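Long-range contacts in putative cytidylyltransferase (Burkholderia pseudomallei, PDB 5X9Q), which probably catalyses the adenylyl transfer from ATP to D-glycero-beta-D-manno-heptose 1-phosphate that yields ADP-heptose and diphosphate: residues A[68-76]-A[86-97]; A[51-62]-A[151-159]. All blocks are in the same frame, centred on the assembly; numbering follows the deposited sequence.

Contact 1 of 2, residues A[68-76]-A[86-97]; sequences VGVNSDASV and PINVQEDRMALL
V70 meets helix 90-97 with all three carbons of its side chain. V70 CB rests on M94 CG at 3.7 Å, and V70 CG2 lies 3.5 Å from L97 CD1. The remaining methyl, V70 CG1, is turned anti to the backbone N (chi1 180°), which carries it obliquely against the guanidinium of R93, 3.4 Å from R93 NH1. One valine thus bridges the oily and the charged halves of the interface. Strand and helix run nearly antiparallel, their axes 158° apart, as expected in the beta-alpha-beta crossover of a Rossmann-like nucleotidyltransferase: strand 65-71 passes through helix 90-98 to the neighbouring parallel strand 105-109, whose V106 touches V70, M94 and L97. Just beyond the strand, at the start of helix 73-76, D73 takes over. D73 OD1 makes a salt bridge with R93 NH2 at 2.9 Å; the oxygen lies in the guanidinium plane, but the nitrogen comes from above the carboxylate, the two planes being 52° apart. The same carboxylate receives two weak bonds from Q90 N in the first turn of the helix, where the helix end would probably strengthen the attraction. R93 also grips N71 O end-on, with R93 NH1 at 2.9 Å and R93 NH2 at 2.8 Å, while its NE donates to N88 O and NH1 reaches V44 O as well, so the rotation of the guanidinium is fixed from several sides. Q90, with an extended chain, lays its amide along S72: Q90 OE1 stands 3.2 Å from S72 CB, on a residue whose OG caps helix 73-76 by accepting from S75 N.

Contact 2 of 2, residues A[51-62]-A[151-159]; sequences GHVSYLADAKAL and LAIPFEHDR
L62 and I153 reach toward each other tip to tip, L62 CD1 to I153 CD1 at 3.8 Å, and L151 adds a second such meeting, L151 CD1 lying 4.0 Å from L62 CD1. I153 CG1 stands anti to its carbonyl carbon (chi1 -73°), which brings I153 CD1 up to the helix backbone, 3.9 Å from A59 N, while CG2 turns toward Y55 CB. These residues seat helix 51-62 on the edge strand 151-153 of the Rossmann-like sheet. Further on, the chain leaves the strand and crosses the first turn of the helix. There G51, part of the HxGH signature of this nucleotidyltransferase family, lets F155 come close: the CA atoms of G51 and F155 are 4.7 Å apart, and G51 O lies at the edge of the phenyl ring. The Y55 ring meets F155 obliquely, and the Y55 hydroxyl is hydrogen-bonded to T41 OG1. D58 faces two side chains in different ways. H157 NE2 meets D58 OD2 edge-on at 3.0 Å, a weak, bent bond, with ring and carboxylate planes 43° apart. R159 instead turns a guanidinium face to the carboxylate, the planes nearly perpendicular at 88°; R159 NH1 approaches D58 OD2 to 3.3 Å, a salt bridge of charges only, since no N-H points at the oxygen. With H157 and R159 poorly ordered, the polar half probably holds more by attraction of charges, chiefly between D58 and R159, than by directed bonds; H157 would add to it if protonated.

Contacts 1 and 2 have centres about 20 Å apart, on opposite sides of the chain's centre, yet they are joined directly. L56, on the helix of contact 2, packs L56 CD1 against L97 CD2 of contact 1 at 3.5 Å, and L56 CD2 lies 4.3 Å from V68 CG2. Both contacts reach the same parallel sheet, and helix 50-62 leads in the chain to strand 65-71. Residues 49-52 form the HxGH motif, which in relatives binds ATP; contact 2 begins on it. Contact 1 reaches the motif of the other subunit: R50 of the second subunit forms salt bridges with E91 and D92, and H49 of that subunit packs on L96.

Contact 1 of 2, residues A[68-76]-A[86-97]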
ATOM      1  N   VAL A  68       4.795  12.148  -5.641  1.00 24.03           N
ATOM      2  CA  VAL A  68       5.809  11.131  -5.910  1.00 21.21           C
ATOM      3  C   VAL A  68       6.136  11.071  -7.415  1.00 24.48           C
ATOM      4  O   VAL A  68       5.244  10.951  -8.256  1.00 22.79           O
ATOM      5  CB  VAL A  68       5.345   9.761  -5.419  1.00 25.48           C
ATOM      6  CG1 VAL A  68       6.480   8.762  -5.507  1.00 26.32           C
ATOM      7  CG2 VAL A  68       4.846   9.873  -3.973  1.00 26.20           C
ATOM      8  N   GLY A  69       7.414  11.217  -7.754  1.00 22.97           N
ATOM      9  CA  GLY A  69       7.869  11.087  -9.127  1.00 21.67           C
ATOM     10  C   GLY A  69       8.343   9.673  -9.419  1.00 25.29           C
ATOM     11  O   GLY A  69       9.109   9.075  -8.646  1.00 24.65           O
ATOM     12  N   VAL A  70       7.890   9.118 -10.533  1.00 22.97           N
ATOM     13  CA  VAL A  70       8.206   7.715 -10.810  1.00 29.62           C
ATOM     14  C   VAL A  70       8.925   7.532 -12.144  1.00 26.29           C
ATOM     15  O   VAL A  70       8.389   7.870 -13.209  1.00 27.92           O
ATOM     16  CB  VAL A  70       6.941   6.864 -10.795  1.00 27.94           C
ATOM     17  CG1 VAL A  70       7.279   5.414 -11.092  1.00 27.64           C
ATOM     18  CG2 VAL A  70       6.258   7.000  -9.444  1.00 23.11           C
ATOM     19  N   ASN A  71      10.143   7.009 -12.075  1.00 24.51           N
ATOM     20  CA  ASN A  71      10.927   6.757 -13.279  1.00 31.01           C
ATOM     21  C   ASN A  71      10.150   5.937 -14.312  1.00 31.21           C
ATOM     22  O   ASN A  71       9.637   4.851 -13.998  1.00 28.51           O
ATOM     23  CB  ASN A  71      12.218   6.016 -12.912  1.00 28.34           C
ATOM     24  CG  ASN A  71      13.064   6.772 -11.912  1.00 32.61           C
ATOM     25  OD1 ASN A  71      12.730   6.855 -10.719  1.00 28.69           O
ATOM     26  ND2 ASN A  71      14.193   7.290 -12.378  1.00 30.05           N
ATOM     27  N   SER A  72      10.134   6.430 -15.551  1.00 33.09           N
ATOM     28  CA  SER A  72       9.623   5.651 -16.690  1.00 37.39           C
ATOM     29  C   SER A  72      10.507   4.444 -16.884  1.00 35.50           C
ATOM     30  O   SER A  72      11.639   4.402 -16.380  1.00 34.07           O
ATOM     31  CB  SER A  72       9.609   6.454 -17.991  1.00 33.10           C
ATOM     32  OG  SER A  72      10.927   6.534 -18.519  1.00 39.77           O
ATOM     33  N   ASP A  73       9.995   3.469 -17.624  1.00 38.55           N
ATOM     34  CA  ASP A  73      10.730   2.227 -17.838  1.00 44.53           C
ATOM     35  C   ASP A  73      12.069   2.492 -18.535  1.00 47.67           C
ATOM     36  O   ASP A  73      13.106   1.956 -18.112  1.00 50.09           O
ATOM     37  CB  ASP A  73       9.880   1.248 -18.662  1.00 40.77           C
ATOM     38  CG  ASP A  73       8.586   0.841 -17.943  1.00 49.10           C
ATOM     39  OD1 ASP A  73       8.615   0.683 -16.697  1.00 44.30           O
ATOM     40  OD2 ASP A  73       7.529   0.718 -18.620  1.00 50.21           O
ATOM     41  N   ALA A  74      12.056   3.341 -19.558  1.00 39.08           N
ATOM     42  CA  ALA A  74      13.281   3.694 -20.263  1.00 44.81           C
ATOM     43  C   ALA A  74      14.241   4.362 -19.279  1.00 50.09           C
ATOM     44  O   ALA A  74      15.403   3.969 -19.164  1.00 56.06           O
ATOM     45  CB  ALA A  74      12.979   4.620 -21.429  1.00 44.11           C
ATOM     46  N   SER A  75      13.743   5.372 -18.567  1.00 46.92           N
ATOM     47  CA  SER A  75      14.537   6.090 -17.578  1.00 46.01           C
ATOM     48  C   SER A  75      15.190   5.158 -16.558  1.00 45.36           C
ATOM     49  O   SER A  75      16.363   5.324 -16.222  1.00 40.09           O
ATOM     50  CB  SER A  75      13.677   7.132 -16.858  1.00 41.66           C
ATOM     51  OG  SER A  75      14.351   7.655 -15.726  1.00 35.76           O
ATOM     52  N   VAL A  76      14.434   4.201 -16.027  1.00 49.07           N
ATOM     53  CA  VAL A  76      14.984   3.278 -15.032  1.00 48.11           C
ATOM     54  C   VAL A  76      16.155   2.528 -15.649  1.00 55.52           C
ATOM     55  O   VAL A  76      17.130   2.181 -14.983  1.00 58.60           O
ATOM     56  CB  VAL A  76      13.928   2.268 -14.550  1.00 49.53           C
ATOM     57  CG1 VAL A  76      14.556   1.257 -13.603  1.00 54.37           C
ATOM     58  CG2 VAL A  76      12.770   2.992 -13.878  1.00 44.61           C
ATOM     59  N   PRO A  86      12.896  -2.965 -14.467  1.00 55.06           N
ATOM     60  CA  PRO A  86      11.899  -3.170 -13.421  1.00 50.72           C
ATOM     61  C   PRO A  86      10.907  -4.192 -13.930  1.00 42.11           C
ATOM     62  O   PRO A  86      10.559  -4.185 -15.111  1.00 44.46           O
ATOM     63  CB  PRO A  86      11.233  -1.800 -13.303  1.00 47.38           C
ATOM     64  CG  PRO A  86      11.378  -1.201 -14.659  1.00 44.52           C
ATOM     65  CD  PRO A  86      12.699  -1.692 -15.182  1.00 45.80           C
ATOM     66  N   ILE A  87      10.463  -5.070 -13.046  1.00 40.84           N
ATOM     67  CA  ILE A  87       9.518  -6.131 -13.435  1.00 40.06           C
ATOM     68  C   ILE A  87       8.063  -5.695 -13.627  1.00 43.04           C
ATOM     69  O   ILE A  87       7.219  -6.472 -14.075  1.00 44.15           O
ATOM     70  CB  ILE A  87       9.550  -7.300 -12.430  1.00 42.48           C
ATOM     71  CG1 ILE A  87       8.979  -6.859 -11.080  1.00 53.17           C
ATOM     72  CG2 ILE A  87      10.968  -7.824 -12.267  1.00 49.82           C
ATOM     73  CD1 ILE A  87       8.658  -8.007 -10.149  1.00 64.02           C
ATOM     74  N   ASN A  88       7.790  -4.448 -13.280  1.00 40.67           N
ATOM     75  CA  ASN A  88       6.503  -3.846 -13.372  1.00 35.54           C
ATOM     76  C   ASN A  88       6.702  -2.657 -14.220  1.00 35.24           C
ATOM     77  O   ASN A  88       7.712  -1.957 -14.146  1.00 37.80           O
ATOM     78  CB  ASN A  88       6.000  -3.431 -11.990  1.00 37.22           C
ATOM     79  CG  ASN A  88       5.240  -4.540 -11.289  1.00 35.67           C
ATOM     80  OD1 ASN A  88       4.406  -5.215 -11.895  1.00 34.81           O
ATOM     81  ND2 ASN A  88       5.520  -4.732 -10.006  1.00 35.50           N
ATOM     82  N   VAL A  89       5.715  -2.450 -15.085  1.00 32.30           N
ATOM     83  CA  VAL A  89       5.709  -1.347 -16.022  1.00 34.55           C
ATOM     84  C   VAL A  89       5.348  -0.090 -15.258  1.00 38.76           C
ATOM     85  O   VAL A  89       4.614  -0.132 -14.271  1.00 37.59           O
ATOM     86  CB  VAL A  89       4.720  -1.589 -17.178  1.00 36.03           C
ATOM     87  CG1 VAL A  89       5.185  -2.754 -18.037  1.00 36.84           C
ATOM     88  CG2 VAL A  89       3.322  -1.843 -16.634  1.00 35.94           C
ATOM     89  N   GLN A  90       5.877   1.029 -15.723  1.00 33.66           N
ATOM     90  CA  GLN A  90       5.634   2.311 -15.088  1.00 37.27           C
ATOM     91  C   GLN A  90       4.207   2.670 -14.703  1.00 35.53           C
ATOM     92  O   GLN A  90       4.004   3.486 -13.801  1.00 36.68           O
ATOM     93  CB  GLN A  90       6.053   3.457 -16.003  1.00 32.04           C
ATOM     94  CG  GLN A  90       6.228   4.790 -15.290  1.00 36.42           C
ATOM     95  CD  GLN A  90       6.361   5.935 -16.275  1.00 41.62           C
ATOM     96  OE1 GLN A  90       6.568   5.715 -17.473  1.00 47.33           O
ATOM     97  NE2 GLN A  90       6.300   7.160 -15.773  1.00 34.44           N
ATOM     98  N   GLU A  91       3.216   2.077 -15.369  1.00 30.71           N
ATOM     99  CA  GLU A  91       1.836   2.468 -15.079  1.00 38.87           C
ATOM    100  C   GLU A  91       1.448   1.679 -13.839  1.00 35.96           C
ATOM    101  O   GLU A  91       0.755   2.173 -12.964  1.00 36.90           O
ATOM    102  CB  GLU A  91       0.850   2.178 -16.208  1.00 47.86           C
ATOM    103  CG  GLU A  91      -0.549   2.733 -15.884  1.00 58.32           C
ATOM    104  CD  GLU A  91      -1.642   2.147 -16.764  1.00 80.90           C
ATOM    105  OE1 GLU A  91      -1.349   1.776 -17.926  1.00 88.69           O
ATOM    106  OE2 GLU A  91      -2.789   2.024 -16.277  1.00 76.85           O
ATOM    107  N   ASP A  92       1.935   0.456 -13.761  1.00 33.01           N
ATOM    108  CA  ASP A  92       1.650  -0.379 -12.620  1.00 36.60           C
ATOM    109  C   ASP A  92       2.357   0.101 -11.365  1.00 31.67           C
ATOM    110  O   ASP A  92       1.754   0.115 -10.294  1.00 32.74           O
ATOM    111  CB  ASP A  92       2.015  -1.830 -12.954  1.00 33.25           C
ATOM    112  CG  ASP A  92       0.970  -2.490 -13.843  1.00 37.04           C
ATOM    113  OD1 ASP A  92       0.090  -1.763 -14.376  1.00 39.91           O
ATOM    114  OD2 ASP A  92       1.033  -3.726 -14.027  1.00 44.52           O
ATOM    115  N   ARG A  93       3.611   0.533 -11.501  1.00 29.91           N
ATOM    116  CA  ARG A  93       4.350   1.045 -10.357  1.00 30.37           C
ATOM    117  C   ARG A  93       3.687   2.306  -9.839  1.00 28.78           C
ATOM    118  O   ARG A  93       3.553   2.477  -8.635  1.00 28.79           O
ATOM    119  CB  ARG A  93       5.805   1.313 -10.716  1.00 28.34           C
ATOM    120  CG  ARG A  93       6.609   0.045 -10.884  1.00 31.03           C
ATOM    121  CD  ARG A  93       8.061   0.336 -11.204  1.00 31.86           C
ATOM    122  NE  ARG A  93       8.252   0.742 -12.591  1.00 30.74           N
ATOM    123  CZ  ARG A  93       8.820   1.886 -12.961  1.00 33.04           C
ATOM    124  NH1 ARG A  93       9.244   2.748 -12.042  1.00 29.18           N
ATOM    125  NH2 ARG A  93       8.955   2.178 -14.250  1.00 33.67           N
ATOM    126  N   MET A  94       3.188   3.134 -10.752  1.00 27.15           N
ATOM    127  CA  MET A  94       2.523   4.369 -10.371  1.00 26.35           C
ATOM    128  C   MET A  94       1.162   4.091  -9.742  1.00 31.59           C
ATOM    129  O   MET A  94       0.785   4.754  -8.776  1.00 27.40           O
ATOM    130  CB  MET A  94       2.357   5.279 -11.583  1.00 28.47           C
ATOM    131  CG  MET A  94       3.671   5.817 -12.094  1.00 30.64           C
ATOM    132  SD  MET A  94       3.474   6.723 -13.630  1.00 31.92           S
ATOM    133  CE  MET A  94       2.595   8.190 -13.068  1.00 30.35           C
ATOM    134  N   ALA A  95       0.431   3.115 -10.282  1.00 29.75           N
ATOM    135  CA  ALA A  95      -0.878   2.770  -9.729  1.00 29.85           C
ATOM    136  C   ALA A  95      -0.799   2.306  -8.264  1.00 28.23           C
ATOM    137  O   ALA A  95      -1.633   2.708  -7.434  1.00 28.21           O
ATOM    138  CB  ALA A  95      -1.555   1.710 -10.597  1.00 27.61           C
ATOM    139  N   LEU A  96       0.199   1.481  -7.938  1.00 29.51           N
ATOM    140  CA  LEU A  96       0.387   1.020  -6.565  1.00 27.22           C
ATOM    141  C   LEU A  96       0.561   2.194  -5.633  1.00 27.03           C
ATOM    142  O   LEU A  96      -0.092   2.265  -4.595  1.00 31.12           O
ATOM    143  CB  LEU A  96       1.600   0.110  -6.450  1.00 31.67           C
ATOM    144  CG  LEU A  96       1.343  -1.374  -6.365  1.00 32.23           C
ATOM    145  CD1 LEU A  96       0.920  -1.704  -4.968  1.00 36.96           C
ATOM    146  CD2 LEU A  96       0.255  -1.714  -7.352  1.00 35.16           C
ATOM    147  N   LEU A  97       1.432   3.126  -6.012  1.00 29.80           N
ATOM    148  CA  LEU A  97       1.660   4.323  -5.206  1.00 23.17           C
ATOM    149  C   LEU A  97       0.367   5.100  -4.999  1.00 24.12           C
ATOM    150  O   LEU A  97       0.081   5.583  -3.892  1.00 23.79           O
ATOM    151  CB  LEU A  97       2.719   5.197  -5.879  1.00 27.89           C
ATOM    152  CG  LEU A  97       4.098   4.548  -5.752  1.00 28.89           C
ATOM    153  CD1 LEU A  97       5.093   5.063  -6.766  1.00 22.95           C
ATOM    154  CD2 LEU A  97       4.612   4.801  -4.343  1.00 25.53           C
TER

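Contact 2 of 2, residues A[51-62]-A[151-159]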
ATOM      1  N   GLY A  51       9.459  -0.409   4.141  1.00 38.21           N
ATOM      2  CA  GLY A  51      10.300   0.778   4.236  1.00 36.27           C
ATOM      3  C   GLY A  51       9.791   1.893   3.342  1.00 33.79           C
ATOM      4  O   GLY A  51       9.762   3.054   3.735  1.00 37.64           O
ATOM      5  N   HIS A  52       9.364   1.523   2.142  1.00 31.83           N
ATOM      6  CA  HIS A  52       8.762   2.450   1.200  1.00 30.40           C
ATOM      7  C   HIS A  52       7.564   3.175   1.801  1.00 30.54           C
ATOM      8  O   HIS A  52       7.488   4.397   1.749  1.00 31.85           O
ATOM      9  CB  HIS A  52       8.305   1.705  -0.044  1.00 30.73           C
ATOM     10  CG  HIS A  52       9.415   1.327  -0.972  1.00 33.52           C
ATOM     11  ND1 HIS A  52       9.505   0.081  -1.548  1.00 35.21           N
ATOM     12  CD2 HIS A  52      10.462   2.039  -1.450  1.00 37.37           C
ATOM     13  CE1 HIS A  52      10.557   0.042  -2.345  1.00 42.31           C
ATOM     14  NE2 HIS A  52      11.154   1.217  -2.304  1.00 42.20           N
ATOM     15  N   VAL A  53       6.618   2.433   2.366  1.00 32.03           N
ATOM     16  CA  VAL A  53       5.395   3.069   2.846  1.00 29.56           C
ATOM     17  C   VAL A  53       5.604   3.806   4.158  1.00 28.43           C
ATOM     18  O   VAL A  53       4.958   4.822   4.389  1.00 32.74           O
ATOM     19  CB  VAL A  53       4.218   2.057   2.970  1.00 27.09           C
ATOM     20  CG1 VAL A  53       3.890   1.467   1.575  1.00 26.21           C
ATOM     21  CG2 VAL A  53       4.512   0.969   3.985  1.00 28.57           C
ATOM     22  N   SER A  54       6.504   3.309   5.000  1.00 27.55           N
ATOM     23  CA  SER A  54       6.791   3.962   6.270  1.00 30.53           C
ATOM     24  C   SER A  54       7.356   5.344   5.964  1.00 29.00           C
ATOM     25  O   SER A  54       6.972   6.340   6.576  1.00 30.06           O
ATOM     26  CB  SER A  54       7.794   3.146   7.086  1.00 34.03           C
ATOM     27  OG  SER A  54       7.176   2.005   7.656  1.00 48.24           O
ATOM     28  N   TYR A  55       8.259   5.411   4.997  1.00 30.81           N
ATOM     29  CA  TYR A  55       8.873   6.645   4.581  1.00 26.33           C
ATOM     30  C   TYR A  55       7.933   7.502   3.768  1.00 29.31           C
ATOM     31  O   TYR A  55       8.023   8.692   3.854  1.00 30.66           O
ATOM     32  CB  TYR A  55      10.229   6.403   3.898  1.00 33.05           C
ATOM     33  CG  TYR A  55      10.399   6.922   2.499  1.00 30.94           C
ATOM     34  CD1 TYR A  55      10.619   8.251   2.242  1.00 33.01           C
ATOM     35  CD2 TYR A  55      10.314   6.082   1.449  1.00 28.66           C
ATOM     36  CE1 TYR A  55      10.745   8.718   0.951  1.00 29.69           C
ATOM     37  CE2 TYR A  55      10.458   6.521   0.164  1.00 34.90           C
ATOM     38  CZ  TYR A  55      10.663   7.830  -0.080  1.00 35.36           C
ATOM     39  OH  TYR A  55      10.778   8.182  -1.377  1.00 40.30           O
ATOM     40  N   LEU A  56       7.047   6.886   2.992  1.00 27.91           N
ATOM     41  CA  LEU A  56       6.088   7.677   2.221  1.00 25.76           C
ATOM     42  C   LEU A  56       5.122   8.418   3.153  1.00 32.28           C
ATOM     43  O   LEU A  56       4.676   9.526   2.856  1.00 32.38           O
ATOM     44  CB  LEU A  56       5.308   6.783   1.255  1.00 29.39           C
ATOM     45  CG  LEU A  56       5.995   6.461  -0.074  1.00 30.67           C
ATOM     46  CD1 LEU A  56       5.031   5.764  -1.022  1.00 26.97           C
ATOM     47  CD2 LEU A  56       6.560   7.723  -0.707  1.00 27.45           C
ATOM     48  N   ALA A  57       4.811   7.785   4.280  1.00 22.11           N
ATOM     49  CA  ALA A  57       3.912   8.319   5.301  1.00 27.25           C
ATOM     50  C   ALA A  57       4.541   9.445   6.106  1.00 26.81           C
ATOM     51  O   ALA A  57       3.904  10.473   6.315  1.00 30.48           O
ATOM     52  CB  ALA A  57       3.422   7.196   6.222  1.00 26.38           C
ATOM     53  N   ASP A  58       5.805   9.275   6.478  1.00 31.05           N
ATOM     54  CA  ASP A  58       6.530  10.305   7.207  1.00 28.75           C
ATOM     55  C   ASP A  58       6.740  11.551   6.337  1.00 27.24           C
ATOM     56  O   ASP A  58       6.668  12.676   6.836  1.00 25.36           O
ATOM     57  CB  ASP A  58       7.878   9.770   7.695  1.00 31.71           C
ATOM     58  CG  ASP A  58       7.744   8.876   8.911  1.00 48.54           C
ATOM     59  OD1 ASP A  58       6.667   8.885   9.543  1.00 52.97           O
ATOM     60  OD2 ASP A  58       8.717   8.161   9.234  1.00 64.88           O
ATOM     61  N   ALA A  59       6.996  11.356   5.043  1.00 24.25           N
ATOM     62  CA  ALA A  59       7.207  12.483   4.138  1.00 24.85           C
ATOM     63  C   ALA A  59       5.911  13.280   4.083  1.00 25.65           C
ATOM     64  O   ALA A  59       5.938  14.514   4.164  1.00 21.91           O
ATOM     65  CB  ALA A  59       7.624  12.002   2.730  1.00 20.32           C
ATOM     66  N   LYS A  60       4.776  12.572   4.020  1.00 24.43           N
ATOM     67  CA  LYS A  60       3.462  13.231   4.011  1.00 26.55           C
ATOM     68  C   LYS A  60       3.279  14.056   5.285  1.00 24.68           C
ATOM     69  O   LYS A  60       2.757  15.158   5.236  1.00 23.15           O
ATOM     70  CB  LYS A  60       2.309  12.211   3.887  1.00 24.12           C
ATOM     71  CG  LYS A  60       0.913  12.853   3.946  1.00 18.90           C
ATOM     72  CD  LYS A  60       0.798  13.933   2.867  1.00 23.86           C
ATOM     73  CE  LYS A  60      -0.528  14.702   2.917  1.00 26.36           C
ATOM     74  NZ  LYS A  60      -1.722  14.000   2.374  1.00 22.59           N
ATOM     75  N   ALA A  61       3.732  13.517   6.410  1.00 22.28           N
ATOM     76  CA  ALA A  61       3.610  14.171   7.710  1.00 24.89           C
ATOM     77  C   ALA A  61       4.426  15.467   7.832  1.00 26.86           C
ATOM     78  O   ALA A  61       4.153  16.295   8.710  1.00 26.98           O
ATOM     79  CB  ALA A  61       4.032  13.201   8.811  1.00 23.75           C
ATOM     80  N   LEU A  62       5.432  15.628   6.969  1.00 25.46           N
ATOM     81  CA  LEU A  62       6.249  16.840   6.966  1.00 25.85           C
ATOM     82  C   LEU A  62       5.543  18.003   6.299  1.00 25.20           C
ATOM     83  O   LEU A  62       5.906  19.154   6.533  1.00 23.68           O
ATOM     84  CB  LEU A  62       7.587  16.606   6.246  1.00 25.97           C
ATOM     85  CG  LEU A  62       8.586  15.610   6.830  1.00 30.00           C
ATOM     86  CD1 LEU A  62       9.761  15.456   5.868  1.00 33.37           C
ATOM     87  CD2 LEU A  62       9.068  16.101   8.194  1.00 24.22           C
ATOM     88  N   LEU A 151      15.925  16.700   2.586  1.00 26.48           N
ATOM     89  CA  LEU A 151      16.344  15.859   3.684  1.00 30.27           C
ATOM     90  C   LEU A 151      16.109  14.401   3.404  1.00 32.46           C
ATOM     91  O   LEU A 151      15.269  14.040   2.587  1.00 36.68           O
ATOM     92  CB  LEU A 151      15.645  16.293   4.964  1.00 35.52           C
ATOM     93  CG  LEU A 151      14.132  16.219   5.052  1.00 36.64           C
ATOM     94  CD1 LEU A 151      13.684  14.988   5.834  1.00 39.34           C
ATOM     95  CD2 LEU A 151      13.643  17.519   5.682  1.00 37.77           C
ATOM     96  N   ALA A 152      16.877  13.555   4.081  1.00 33.04           N
ATOM     97  CA  ALA A 152      16.762  12.112   3.923  1.00 34.70           C
ATOM     98  C   ALA A 152      15.989  11.564   5.110  1.00 34.87           C
ATOM     99  O   ALA A 152      16.194  12.000   6.242  1.00 36.91           O
ATOM    100  CB  ALA A 152      18.139  11.474   3.840  1.00 36.01           C
ATOM    101  N   ILE A 153      15.081  10.658   4.873  1.00 38.67           N
ATOM    102  CA  ILE A 153      14.332  10.083   5.943  1.00 43.59           C
ATOM    103  C   ILE A 153      14.735   8.656   5.883  1.00 42.31           C
ATOM    104  O   ILE A 153      14.650   8.064   4.861  1.00 47.20           O
ATOM    105  CB  ILE A 153      12.823  10.189   5.724  1.00 45.69           C
ATOM    106  CG1 ILE A 153      12.330  11.606   5.925  1.00 42.75           C
ATOM    107  CG2 ILE A 153      12.079   9.305   6.688  1.00 46.87           C
ATOM    108  CD1 ILE A 153      10.871  11.807   5.571  1.00 32.48           C
ATOM    109  N   PRO A 154      15.171   8.088   6.982  1.00 49.50           N
ATOM    110  CA  PRO A 154      15.600   6.694   7.015  1.00 52.31           C
ATOM    111  C   PRO A 154      14.437   5.788   6.807  1.00 52.12           C
ATOM    112  O   PRO A 154      13.371   6.171   7.121  1.00 56.98           O
ATOM    113  CB  PRO A 154      16.122   6.539   8.422  1.00 56.61           C
ATOM    114  CG  PRO A 154      15.428   7.570   9.185  1.00 58.66           C
ATOM    115  CD  PRO A 154      15.385   8.733   8.272  1.00 53.99           C
ATOM    116  N   PHE A 155      14.717   4.552   6.215  1.00 59.41           N
ATOM    117  CA  PHE A 155      13.644   3.634   5.844  1.00 63.71           C
ATOM    118  C   PHE A 155      12.891   2.986   7.007  1.00 67.13           C
ATOM    119  O   PHE A 155      11.661   3.005   7.048  1.00 60.93           O
ATOM    120  CB  PHE A 155      14.192   2.504   4.967  1.00 53.47           C
ATOM    121  CG  PHE A 155      14.533   2.935   3.569  1.00 60.03           C
ATOM    122  CD1 PHE A 155      13.548   3.398   2.711  1.00 51.44           C
ATOM    123  CD2 PHE A 155      15.840   2.877   3.112  1.00 66.46           C
ATOM    124  CE1 PHE A 155      13.859   3.795   1.425  1.00 54.47           C
ATOM    125  CE2 PHE A 155      16.156   3.273   1.825  1.00 71.07           C
ATOM    126  CZ  PHE A 155      15.165   3.732   0.980  1.00 64.60           C
ATOM    127  N   GLU A 156      13.662   2.364   7.925  1.00 72.24           N
ATOM    128  CA  GLU A 156      13.074   1.751   9.079  1.00 79.15           C
ATOM    129  C   GLU A 156      13.820   2.276  10.242  1.00 88.08           C
ATOM    130  O   GLU A 156      15.032   2.102  10.373  1.00 96.58           O
ATOM    131  CB  GLU A 156      13.120   0.215   9.152  1.00 81.51           C
ATOM    132  CG  GLU A 156      12.188  -0.498   8.165  1.00 86.53           C
ATOM    133  CD  GLU A 156      12.257  -1.995   8.442  1.00104.68           C
ATOM    134  OE1 GLU A 156      13.374  -2.574   8.364  1.00106.74           O
ATOM    135  OE2 GLU A 156      11.181  -2.588   8.725  1.00 95.23           O
ATOM    136  N   HIS A 157      13.062   2.957  11.094  1.00 90.75           N
ATOM    137  CA  HIS A 157      13.553   3.561  12.315  1.00101.66           C
ATOM    138  C   HIS A 157      12.502   3.256  13.368  1.00107.49           C
ATOM    139  O   HIS A 157      11.329   3.064  13.048  1.00105.73           O
ATOM    140  CB  HIS A 157      13.720   5.069  12.146  1.00 98.89           C
ATOM    141  CG  HIS A 157      12.548   5.736  11.492  1.00 96.81           C
ATOM    142  ND1 HIS A 157      12.323   5.681  10.134  1.00 89.89           N
ATOM    143  CD2 HIS A 157      11.538   6.474  12.010  1.00101.40           C
ATOM    144  CE1 HIS A 157      11.225   6.355   9.843  1.00 88.53           C
ATOM    145  NE2 HIS A 157      10.730   6.847  10.964  1.00 94.01           N
ATOM    146  N   ASP A 158      12.922   3.207  14.624  1.00106.50           N
ATOM    147  CA  ASP A 158      12.023   2.905  15.705  1.00114.44           C
ATOM    148  C   ASP A 158      11.380   4.200  16.102  1.00114.73           C
ATOM    149  O   ASP A 158      12.020   5.112  16.627  1.00107.19           O
ATOM    150  CB  ASP A 158      12.740   2.246  16.909  1.00111.75           C
ATOM    151  CG  ASP A 158      11.795   1.709  18.000  1.00105.94           C
ATOM    152  OD1 ASP A 158      10.541   1.820  17.906  1.00100.99           O
ATOM    153  OD2 ASP A 158      12.362   1.148  18.974  1.00103.84           O
ATOM    154  N   ARG A 159      10.062   4.273  15.825  1.00111.83           N
ATOM    155  CA  ARG A 159       9.253   5.421  16.102  1.00106.47           C
ATOM    156  C   ARG A 159       8.417   5.266  17.351  1.00100.22           C
ATOM    157  O   ARG A 159       8.167   4.169  17.868  1.00 96.23           O
ATOM    158  CB  ARG A 159       8.285   5.755  14.942  1.00100.76           C
ATOM    159  CG  ARG A 159       8.943   6.270  13.666  1.00101.12           C
ATOM    160  CD  ARG A 159       7.987   6.888  12.642  1.00 85.90           C
ATOM    161  NE  ARG A 159       7.028   5.845  12.168  1.00 88.00           N
ATOM    162  CZ  ARG A 159       7.353   5.011  11.130  1.00 90.30           C
ATOM    163  NH1 ARG A 159       8.540   5.119  10.454  1.00 87.06           N
ATOM    164  NH2 ARG A 159       6.458   4.059  10.737  1.00 76.62           N
TER